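Local coordinates for protein arginase (RocF) (Helicobacter pylori, PDB 4G3H) that probably catalyses the hydrolysis of L-arginine to urea and L-ornithine at a binuclear manganese centre, at residues Ser89-Met94 / Glu278-Asn283; Tyr114-Ala119 / Ser232-Ile237; Val180-Arg185 / Pro201-Asp206. One frame throughout, in Å; residues are numbered along the deposited sequence.

Contact 1: Ser89-Met94 / Glu278-Asn283; sequences SEHANM and EVTEYN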
loop_
_atom_site.group_PDB
_atom_site.type_symbol
_atom_site.label_atom_id
_atom_site.label_comp_id
_atom_site.label_asym_id
_atom_site.label_seq_id
_atom_site.Cartn_x
_atom_site.Cartn_y
_atom_site.Cartn_z
ATOM N N SER A 89 2.066 -1.687 7.833
ATOM C CA SER A 89 2.895 -0.998 8.682
ATOM C C SER A 89 3.798 -0.056 7.941
ATOM O O SER A 89 3.647 0.871 8.043
ATOM C CB SER A 89 3.743 -1.908 9.542
ATOM O OG SER A 89 4.393 -1.367 10.493
ATOM N N GLU A 90 4.633 -0.533 7.134
ATOM C CA GLU A 90 5.504 0.143 6.290
ATOM C C GLU A 90 5.338 -0.116 4.833
ATOM O O GLU A 90 5.111 -1.133 4.533
ATOM C CB GLU A 90 6.937 0.066 6.807
ATOM C CG GLU A 90 7.560 -1.178 6.888
ATOM C CD GLU A 90 8.940 -1.110 7.519
ATOM O OE1 GLU A 90 9.165 -0.849 8.668
ATOM O OE2 GLU A 90 9.820 -1.420 6.863
ATOM N N HIS A 91 5.358 0.913 3.993
ATOM C CA HIS A 91 5.124 0.673 2.585
ATOM C C HIS A 91 6.008 -0.357 1.909
ATOM O O HIS A 91 5.580 -0.997 0.954
ATOM C CB HIS A 91 5.165 1.980 1.792
ATOM C CG HIS A 91 3.992 2.150 0.880
ATOM N ND1 HIS A 91 3.181 1.096 0.513
ATOM C CD2 HIS A 91 3.482 3.244 0.273
ATOM C CE1 HIS A 91 2.221 1.537 -0.278
ATOM N NE2 HIS A 91 2.380 2.838 -0.439
ATOM N N ALA A 92 7.229 -0.540 2.390
ATOM C CA ALA A 92 8.117 -1.518 1.775
ATOM C C ALA A 92 7.492 -2.912 1.767
ATOM O O ALA A 92 7.787 -3.712 0.884
ATOM C CB ALA A 92 9.464 -1.549 2.501
ATOM N N ASN A 93 6.623 -3.197 2.740
ATOM C CA ASN A 93 5.971 -4.509 2.820
ATOM C C ASN A 93 4.984 -4.753 1.682
ATOM O O ASN A 93 4.532 -5.879 1.469
ATOM C CB ASN A 93 5.233 -4.673 4.154
ATOM C CG ASN A 93 6.173 -4.710 5.341
ATOM O OD1 ASN A 93 7.291 -5.212 5.244
ATOM N ND2 ASN A 93 5.714 -4.195 6.481
ATOM N N MET A 94 4.650 -3.690 0.958
ATOM C CA MET A 94 3.717 -3.788 -0.155
ATOM C C MET A 94 4.222 -4.779 -1.207
ATOM O O MET A 94 3.431 -5.434 -1.875
ATOM C CB MET A 94 3.504 -2.400 -0.777
ATOM C CG MET A 94 2.532 -2.349 -1.944
ATOM S SD MET A 94 3.336 -2.541 -3.562
ATOM C CE MET A 94 1.900 -2.462 -4.668
ATOM N N GLU A 278 -4.893 -1.529 1.199
ATOM C CA GLU A 278 -3.757 -1.471 2.099
ATOM C C GLU A 278 -3.604 -0.030 2.592
ATOM O O GLU A 278 -3.577 0.905 1.783
ATOM C CB GLU A 278 -2.487 -1.886 1.343
ATOM C CG GLU A 278 -1.198 -1.847 2.156
ATOM C CD GLU A 278 0.045 -1.740 1.279
ATOM O OE1 GLU A 278 -0.035 -2.051 0.071
ATOM O OE2 GLU A 278 1.111 -1.351 1.798
ATOM N N VAL A 279 -3.530 0.156 3.908
ATOM C CA VAL A 279 -3.334 1.495 4.475
ATOM C C VAL A 279 -2.049 1.357 5.266
ATOM O O VAL A 279 -1.915 0.462 6.097
ATOM C CB VAL A 279 -4.507 1.934 5.389
ATOM C CG1 VAL A 279 -4.240 3.339 5.932
ATOM C CG2 VAL A 279 -5.809 1.936 4.602
ATOM N N THR A 280 -1.097 2.242 5.008
ATOM C CA THR A 280 0.207 2.113 5.635
ATOM C C THR A 280 0.858 3.423 6.069
ATOM O O THR A 280 0.357 4.511 5.794
ATOM C CB THR A 280 1.153 1.400 4.639
ATOM O OG1 THR A 280 2.349 0.976 5.300
ATOM C CG2 THR A 280 1.512 2.356 3.498
ATOM N N GLU A 281 1.992 3.288 6.751
ATOM C CA GLU A 281 2.780 4.417 7.229
ATOM C C GLU A 281 2.119 5.282 8.295
ATOM O O GLU A 281 2.152 6.514 8.230
ATOM C CB GLU A 281 3.221 5.292 6.048
ATOM C CG GLU A 281 4.167 4.599 5.055
ATOM C CD GLU A 281 5.502 4.184 5.674
ATOM O OE1 GLU A 281 5.896 4.760 6.707
ATOM O OE2 GLU A 281 6.170 3.288 5.118
ATOM N N TYR A 282 1.490 4.636 9.267
ATOM C CA TYR A 282 0.909 5.373 10.373
ATOM C C TYR A 282 1.925 5.212 11.492
ATOM O O TYR A 282 2.109 4.115 12.006
ATOM C CB TYR A 282 -0.432 4.786 10.806
ATOM C CG TYR A 282 -0.937 5.399 12.087
ATOM C CD1 TYR A 282 -1.014 6.783 12.232
ATOM C CD2 TYR A 282 -1.310 4.605 13.164
ATOM C CE1 TYR A 282 -1.443 7.363 13.417
ATOM C CE2 TYR A 282 -1.744 5.173 14.359
ATOM C CZ TYR A 282 -1.805 6.556 14.477
ATOM O OH TYR A 282 -2.219 7.134 15.653
ATOM N N ASN A 283 2.606 6.297 11.843
ATOM C CA ASN A 283 3.610 6.266 12.900
ATOM C C ASN A 283 3.281 7.337 13.939
ATOM O O ASN A 283 3.732 8.477 13.837
ATOM C CB ASN A 283 5.003 6.525 12.322
ATOM C CG ASN A 283 6.108 6.295 13.340
ATOM O OD1 ASN A 283 5.885 6.397 14.549
ATOM N ND2 ASN A 283 7.312 5.998 12.855
HETATM O O HOH W 1 1.451 2.003 9.850
HETATM O O HOH W 2 -0.364 -0.071 8.537
#

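Contact 2: Tyr114-Ala119 / Ser232-Ile237; sequences YLDAHA and SLDLDI. With MN (manganese (II) ion), chain F; MN (manganese (II) ion), chain E.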
loop_
_atom_site.group_PDB
_atom_site.type_symbol
_atom_site.label_atom_id
_atom_site.label_comp_id
_atom_site.label_asym_id
_atom_site.label_seq_id
_atom_site.Cartn_x
_atom_site.Cartn_y
_atom_site.Cartn_z
ATOM N N TYR A 114 -2.412 3.847 -6.276
ATOM C CA TYR A 114 -1.356 4.128 -5.308
ATOM C C TYR A 114 -1.423 5.570 -4.806
ATOM O O TYR A 114 -1.023 6.493 -5.513
ATOM C CB TYR A 114 0.004 3.878 -5.984
ATOM C CG TYR A 114 1.134 3.477 -5.062
ATOM C CD1 TYR A 114 1.253 2.165 -4.608
ATOM C CD2 TYR A 114 2.102 4.399 -4.672
ATOM C CE1 TYR A 114 2.304 1.773 -3.797
ATOM C CE2 TYR A 114 3.172 4.015 -3.848
ATOM C CZ TYR A 114 3.264 2.695 -3.419
ATOM O OH TYR A 114 4.314 2.285 -2.631
ATOM N N LEU A 115 -1.924 5.759 -3.589
ATOM C CA LEU A 115 -2.042 7.092 -2.999
ATOM C C LEU A 115 -0.826 7.287 -2.120
ATOM O O LEU A 115 -0.676 6.611 -1.100
ATOM C CB LEU A 115 -3.330 7.198 -2.181
ATOM C CG LEU A 115 -4.614 7.209 -3.020
ATOM C CD1 LEU A 115 -4.798 5.856 -3.699
ATOM C CD2 LEU A 115 -5.813 7.528 -2.116
ATOM N N ASP A 116 0.031 8.234 -2.497
ATOM C CA ASP A 116 1.286 8.407 -1.780
ATOM C C ASP A 116 1.956 9.726 -2.165
ATOM O O ASP A 116 1.723 10.260 -3.251
ATOM C CB ASP A 116 2.191 7.239 -2.188
ATOM C CG ASP A 116 3.349 7.008 -1.251
ATOM O OD1 ASP A 116 4.007 7.969 -0.808
ATOM O OD2 ASP A 116 3.620 5.831 -0.978
ATOM N N ALA A 117 2.788 10.249 -1.272
ATOM C CA ALA A 117 3.515 11.474 -1.560
ATOM C C ALA A 117 4.730 11.074 -2.396
ATOM O O ALA A 117 5.338 11.916 -3.058
ATOM C CB ALA A 117 3.971 12.141 -0.262
ATOM N N HIS A 118 5.062 9.780 -2.366
ATOM C CA HIS A 118 6.217 9.244 -3.093
ATOM C C HIS A 118 5.863 8.214 -4.166
ATOM O O HIS A 118 4.809 7.587 -4.119
ATOM C CB HIS A 118 7.204 8.598 -2.110
ATOM C CG HIS A 118 7.471 9.421 -0.889
ATOM N ND1 HIS A 118 6.743 9.287 0.271
ATOM C CD2 HIS A 118 8.358 10.419 -0.663
ATOM C CE1 HIS A 118 7.166 10.166 1.161
ATOM N NE2 HIS A 118 8.145 10.867 0.618
ATOM N N ALA A 119 6.770 8.031 -5.120
ATOM C CA ALA A 119 6.582 7.072 -6.202
ATOM C C ALA A 119 7.045 5.677 -5.772
ATOM O O ALA A 119 6.603 4.667 -6.322
ATOM C CB ALA A 119 7.359 7.526 -7.442
ATOM N N SER A 232 -3.541 0.907 -2.637
ATOM C CA SER A 232 -2.519 1.065 -1.615
ATOM C C SER A 232 -2.475 2.524 -1.179
ATOM O O SER A 232 -2.150 3.408 -1.969
ATOM C CB SER A 232 -1.157 0.634 -2.157
ATOM O OG SER A 232 -0.211 0.544 -1.111
ATOM N N LEU A 233 -2.800 2.765 0.086
ATOM C CA LEU A 233 -2.831 4.116 0.627
ATOM C C LEU A 233 -1.748 4.398 1.659
ATOM O O LEU A 233 -1.693 3.750 2.711
ATOM C CB LEU A 233 -4.207 4.404 1.262
ATOM C CG LEU A 233 -4.287 5.611 2.224
ATOM C CD1 LEU A 233 -3.922 6.895 1.487
ATOM C CD2 LEU A 233 -5.674 5.724 2.826
ATOM N N ASP A 234 -0.910 5.386 1.353
ATOM C CA ASP A 234 0.162 5.830 2.243
ATOM C C ASP A 234 -0.338 7.156 2.825
ATOM O O ASP A 234 -0.575 8.108 2.087
ATOM C CB ASP A 234 1.453 6.066 1.452
ATOM C CG ASP A 234 2.624 6.472 2.341
ATOM O OD1 ASP A 234 2.414 7.132 3.392
ATOM O OD2 ASP A 234 3.767 6.136 1.977
ATOM N N LEU A 235 -0.482 7.222 4.142
ATOM C CA LEU A 235 -0.996 8.419 4.789
ATOM C C LEU A 235 -0.205 9.707 4.536
ATOM O O LEU A 235 -0.729 10.805 4.728
ATOM C CB LEU A 235 -1.131 8.169 6.296
ATOM C CG LEU A 235 -2.126 7.062 6.690
ATOM C CD1 LEU A 235 -1.957 6.716 8.163
ATOM C CD2 LEU A 235 -3.559 7.510 6.397
ATOM N N ASP A 236 1.044 9.593 4.102
ATOM C CA ASP A 236 1.809 10.807 3.857
ATOM C C ASP A 236 1.331 11.546 2.604
ATOM O O ASP A 236 1.936 12.537 2.194
ATOM C CB ASP A 236 3.318 10.520 3.776
ATOM C CG ASP A 236 3.700 9.632 2.607
ATOM O OD1 ASP A 236 2.944 9.547 1.616
ATOM O OD2 ASP A 236 4.786 9.028 2.678
ATOM N N ILE A 237 0.245 11.066 1.996
ATOM C CA ILE A 237 -0.289 11.750 0.828
ATOM C C ILE A 237 -0.903 13.038 1.368
ATOM O O ILE A 237 -1.015 14.043 0.660
ATOM C CB ILE A 237 -1.361 10.912 0.095
ATOM C CG1 ILE A 237 -1.878 11.690 -1.122
ATOM C CG2 ILE A 237 -2.490 10.562 1.036
ATOM C CD1 ILE A 237 -2.821 10.904 -2.027
HETATM MN MN MN F . 5.205 7.732 1.073
HETATM MN MN MN E . 5.041 4.936 0.223
#

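Contact 3: Val180-Arg185 / Pro201-Asp206; sequences VYFGVR and PLFSVD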
loop_
_atom_site.group_PDB
_atom_site.type_symbol
_atom_site.label_atom_id
_atom_site.label_comp_id
_atom_site.label_asym_id
_atom_site.label_seq_id
_atom_site.Cartn_x
_atom_site.Cartn_y
_atom_site.Cartn_z
ATOM N N VAL A 180 -1.676 3.740 -11.114
ATOM C CA VAL A 180 -2.106 5.129 -11.067
ATOM C C VAL A 180 -1.672 5.811 -9.775
ATOM O O VAL A 180 -2.109 5.447 -8.680
ATOM C CB VAL A 180 -3.642 5.239 -11.215
ATOM C CG1 VAL A 180 -4.055 6.705 -11.318
ATOM C CG2 VAL A 180 -4.104 4.464 -12.447
ATOM N N TYR A 181 -0.804 6.805 -9.917
ATOM C CA TYR A 181 -0.289 7.550 -8.775
ATOM C C TYR A 181 -1.189 8.724 -8.408
ATOM O O TYR A 181 -1.663 9.446 -9.279
ATOM C CB TYR A 181 1.105 8.095 -9.085
ATOM C CG TYR A 181 2.239 7.104 -8.976
ATOM C CD1 TYR A 181 2.473 6.405 -7.785
ATOM C CD2 TYR A 181 3.144 6.938 -10.031
ATOM C CE1 TYR A 181 3.587 5.575 -7.644
ATOM C CE2 TYR A 181 4.254 6.117 -9.904
ATOM C CZ TYR A 181 4.478 5.440 -8.706
ATOM O OH TYR A 181 5.612 4.666 -8.566
ATOM N N PHE A 182 -1.400 8.921 -7.112
ATOM C CA PHE A 182 -2.222 10.025 -6.624
ATOM C C PHE A 182 -1.453 10.804 -5.564
ATOM O O PHE A 182 -1.039 10.234 -4.555
ATOM C CB PHE A 182 -3.520 9.494 -6.002
ATOM C CG PHE A 182 -4.432 8.803 -6.982
ATOM C CD1 PHE A 182 -5.366 9.531 -7.718
ATOM C CD2 PHE A 182 -4.357 7.422 -7.170
ATOM C CE1 PHE A 182 -6.216 8.895 -8.625
ATOM C CE2 PHE A 182 -5.202 6.778 -8.075
ATOM C CZ PHE A 182 -6.134 7.518 -8.803
ATOM N N GLY A 183 -1.259 12.100 -5.802
ATOM C CA GLY A 183 -0.566 12.951 -4.846
ATOM C C GLY A 183 0.952 12.873 -4.781
ATOM O O GLY A 183 1.564 13.484 -3.900
ATOM N N VAL A 184 1.570 12.139 -5.699
ATOM C CA VAL A 184 3.028 12.006 -5.706
ATOM C C VAL A 184 3.692 13.372 -5.884
ATOM O O VAL A 184 3.381 14.106 -6.820
ATOM C CB VAL A 184 3.492 11.056 -6.831
ATOM C CG1 VAL A 184 5.009 11.013 -6.894
ATOM C CG2 VAL A 184 2.934 9.661 -6.587
ATOM N N ARG A 185 4.617 13.706 -4.989
ATOM C CA ARG A 185 5.274 15.003 -5.057
ATOM C C ARG A 185 6.717 15.021 -4.575
ATOM O O ARG A 185 7.359 16.067 -4.591
ATOM C CB ARG A 185 4.463 16.015 -4.250
ATOM C CG ARG A 185 4.111 15.530 -2.848
ATOM C CD ARG A 185 3.293 16.564 -2.117
ATOM N NE ARG A 185 3.086 16.251 -0.706
ATOM C CZ ARG A 185 2.235 15.341 -0.238
ATOM N NH1 ARG A 185 2.135 15.159 1.071
ATOM N NH2 ARG A 185 1.486 14.617 -1.064
ATOM N N PRO A 201 0.567 6.984 -15.411
ATOM C CA PRO A 201 -0.343 8.087 -15.067
ATOM C C PRO A 201 -0.114 8.574 -13.638
ATOM O O PRO A 201 -0.045 7.770 -12.710
ATOM C CB PRO A 201 -1.728 7.470 -15.262
ATOM C CG PRO A 201 -1.500 6.018 -14.987
ATOM C CD PRO A 201 -0.188 5.749 -15.689
ATOM N N LEU A 202 0.012 9.888 -13.473
ATOM C CA LEU A 202 0.259 10.493 -12.165
ATOM C C LEU A 202 -0.584 11.756 -11.964
ATOM O O LEU A 202 -0.422 12.751 -12.680
ATOM C CB LEU A 202 1.756 10.829 -12.021
ATOM C CG LEU A 202 2.266 11.345 -10.670
ATOM C CD1 LEU A 202 3.778 11.274 -10.634
ATOM C CD2 LEU A 202 1.794 12.773 -10.437
ATOM N N PHE A 203 -1.480 11.715 -10.983
ATOM C CA PHE A 203 -2.342 12.855 -10.699
ATOM C C PHE A 203 -1.830 13.580 -9.466
ATOM O O PHE A 203 -1.891 13.057 -8.356
ATOM C CB PHE A 203 -3.781 12.380 -10.501
ATOM C CG PHE A 203 -4.363 11.706 -11.716
ATOM C CD1 PHE A 203 -4.635 12.437 -12.872
ATOM C CD2 PHE A 203 -4.617 10.334 -11.715
ATOM C CE1 PHE A 203 -5.153 11.811 -14.008
ATOM C CE2 PHE A 203 -5.134 9.696 -12.846
ATOM C CZ PHE A 203 -5.403 10.433 -13.994
ATOM N N SER A 204 -1.319 14.791 -9.675
ATOM C CA SER A 204 -0.760 15.589 -8.586
ATOM C C SER A 204 -1.804 16.123 -7.626
ATOM O O SER A 204 -2.998 16.088 -7.905
ATOM C CB SER A 204 0.024 16.773 -9.150
ATOM O OG SER A 204 -0.849 17.710 -9.761
ATOM N N VAL A 205 -1.324 16.632 -6.497
ATOM C CA VAL A 205 -2.172 17.221 -5.481
ATOM C C VAL A 205 -3.055 18.307 -6.087
ATOM O O VAL A 205 -4.235 18.411 -5.755
ATOM C CB VAL A 205 -1.322 17.859 -4.353
ATOM C CG1 VAL A 205 -2.216 18.674 -3.426
ATOM C CG2 VAL A 205 -0.587 16.767 -3.567
ATOM N N ASP A 206 -2.480 19.117 -6.975
ATOM C CA ASP A 206 -3.217 20.203 -7.612
ATOM C C ASP A 206 -4.312 19.721 -8.561
ATOM O O ASP A 206 -5.410 20.277 -8.570
ATOM C CB ASP A 206 -2.258 21.133 -8.362
ATOM C CG ASP A 206 -1.289 21.849 -7.432
ATOM O OD1 ASP A 206 -1.747 22.478 -6.455
ATOM O OD2 ASP A 206 -0.066 21.791 -7.677
HETATM O O HOH W 3 1.703 16.215 -6.296
#

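Contact 1: Ser89-Met94 / Glu278-Asn283
Ser89 and Thr280 bring their CA atoms to within 5.1 Å where the loop 89-94 passes the end of strand 274-280, and Glu281 N donates to Ser89 O (3.2 Å). Two waters widen this backbone seam: one links Ser89 O to Tyr282 N, the other Ser89 N to Val279 O. Glu281 then folds back on the loop. A bend at chi2 (-63°) carries its OE2 to the backbone N of His91 (2.8 Å, 166° at the hydrogen), which meets the carboxylate on the anti side. Thr280 CG2 lies over one face of the His91 imidazole in a CH-pi contact, 3.6 Å from the ring centroid, while the nearly parallel but laterally offset ring of Tyr114 lies on the other side, hydroxyl end foremost. The Glu278 carboxylate stands almost upright to the imidazole, at 83°, while its OE1 lies 3.3 Å from Met94 CG. That buried carboxylate is satisfied by the hydroxyls of Tyr230 and Ser88. Strand 274-280 pairs through its backbone with strand 228-234 and with Ile86, and helix 16-30 packs against Ser89, Glu90 and Tyr282, with Arg15 forming a salt bridge to Glu90.

Contact 2: Tyr114-Ala119 / Ser232-Ile237
The His118 imidazole carries Asp236 OD2 at its edge, in the ring plane, and Ala117 CB over one face, offset toward the rim. The carboxylate of Asp236 is turned 69° from this ring, and that of Asp116 lies 65° from that of Asp234, so these flat groups splay around a pair of manganese ions. This is the binuclear centre of the arginase fold, set at the C-terminal ends of two adjacent parallel strands, with Asp234 and Asp236 as a DxD pair. Asp116 spans the ions with both oxygens, OD1 lying 2.2 Å from the manganese of chain F and OD2 2.1 Å from that of chain E. Asp234 bridges differently, through OD2 alone, which lies 2.3 Å from the chain F manganese and 2.5 Å from the chain E manganese. His118 ND1 and Asp236 OD2 complete the protein ligands of the first ion, and Asp120 adds a ligand to the second. Cations thus hold together acidic oxygens otherwise expected to repel. Behind the metals the strands pair through Leu115, whose N donates to Ser232 O and whose O accepts from Asp234 N; Leu115 CB touches both Leu233 CD1 and Ile237 CD1. Two Asx turns fix ligand carboxylates: Asp116 OD1 takes the N-H of His118, and Asp234 OD1 that of Asp236. Glu250 accepts from His118 NE2. A chi1 of 64° sets Asp236 CG between its backbone N and carbonyl carbon, turning OD2 to the metal and the non-ligand OD1 to Ala117 N, which donates at 3.0 Å on the syn side, tilted from the carboxylate plane.

Contact 3: Val180-Arg185 / Pro201-Asp206
Phe182 and Phe203 share one first torsion, each with CG anti to its carbonyl carbon (chi1 -65° and -61°), and this sends the two rings off neighbouring strands side by side in the same direction. Their planes are 33° apart and their centroids 5.8 Å, an oblique pair in which Phe182 CE1 comes to 3.8 Å from Phe203 CD2. Val180 CG1 touches the same side of the Phe203 ring, at its edge, 3.5 Å from CE2. Three backbone bonds set the parallel register beneath these rings: Tyr181 N to Pro201 O, Phe203 N to Tyr181 O (2.8 Å) and Gly183 N to Phe203 O (2.8 Å). The strands are the two arms of a beta-alpha-beta unit, a standard building block of such alpha/beta folds, with helix 189-198 between them. On the face of Tyr181 and Leu202, covered by that helix, Leu202 packs its CG against Tyr181 CB and its CD1 against Val184 CB (3.8 Å), with Ile195 of the helix touching both Tyr181 and Leu202. Helix 212-223 covers the phenylalanine side through Val215 and Thr219. Beyond the strands the chains diverge: Gly183 turns with a positive phi, Ser204 takes the N-cap position of the next helix, and a water joins Val184 O to Val205 N. Arg185 NH2 folds back to Gly183 O (3.1 Å), while its NH1 donates to Glu250 O.

In the fold
All three contacts belong to one parallel sheet and follow one another across it, with centres about 9 Å apart from contact 1 to contact 2 and again from contact 2 to contact 3. Contact 3 is nested along the chain within contact 2, and contact 2 within contact 1. Strand pairing joins the first two, with Thr280 N probably donating to Leu233 O at 2.8 Å. The side chain of His91 in contact 1 approaches a manganese of contact 2 to about 2 Å between nearest atoms. Contact 3 is further from the metals, yet Tyr181 OH probably bonds to Ala119 O (2.5 Å), tying it to the metal-binding loop.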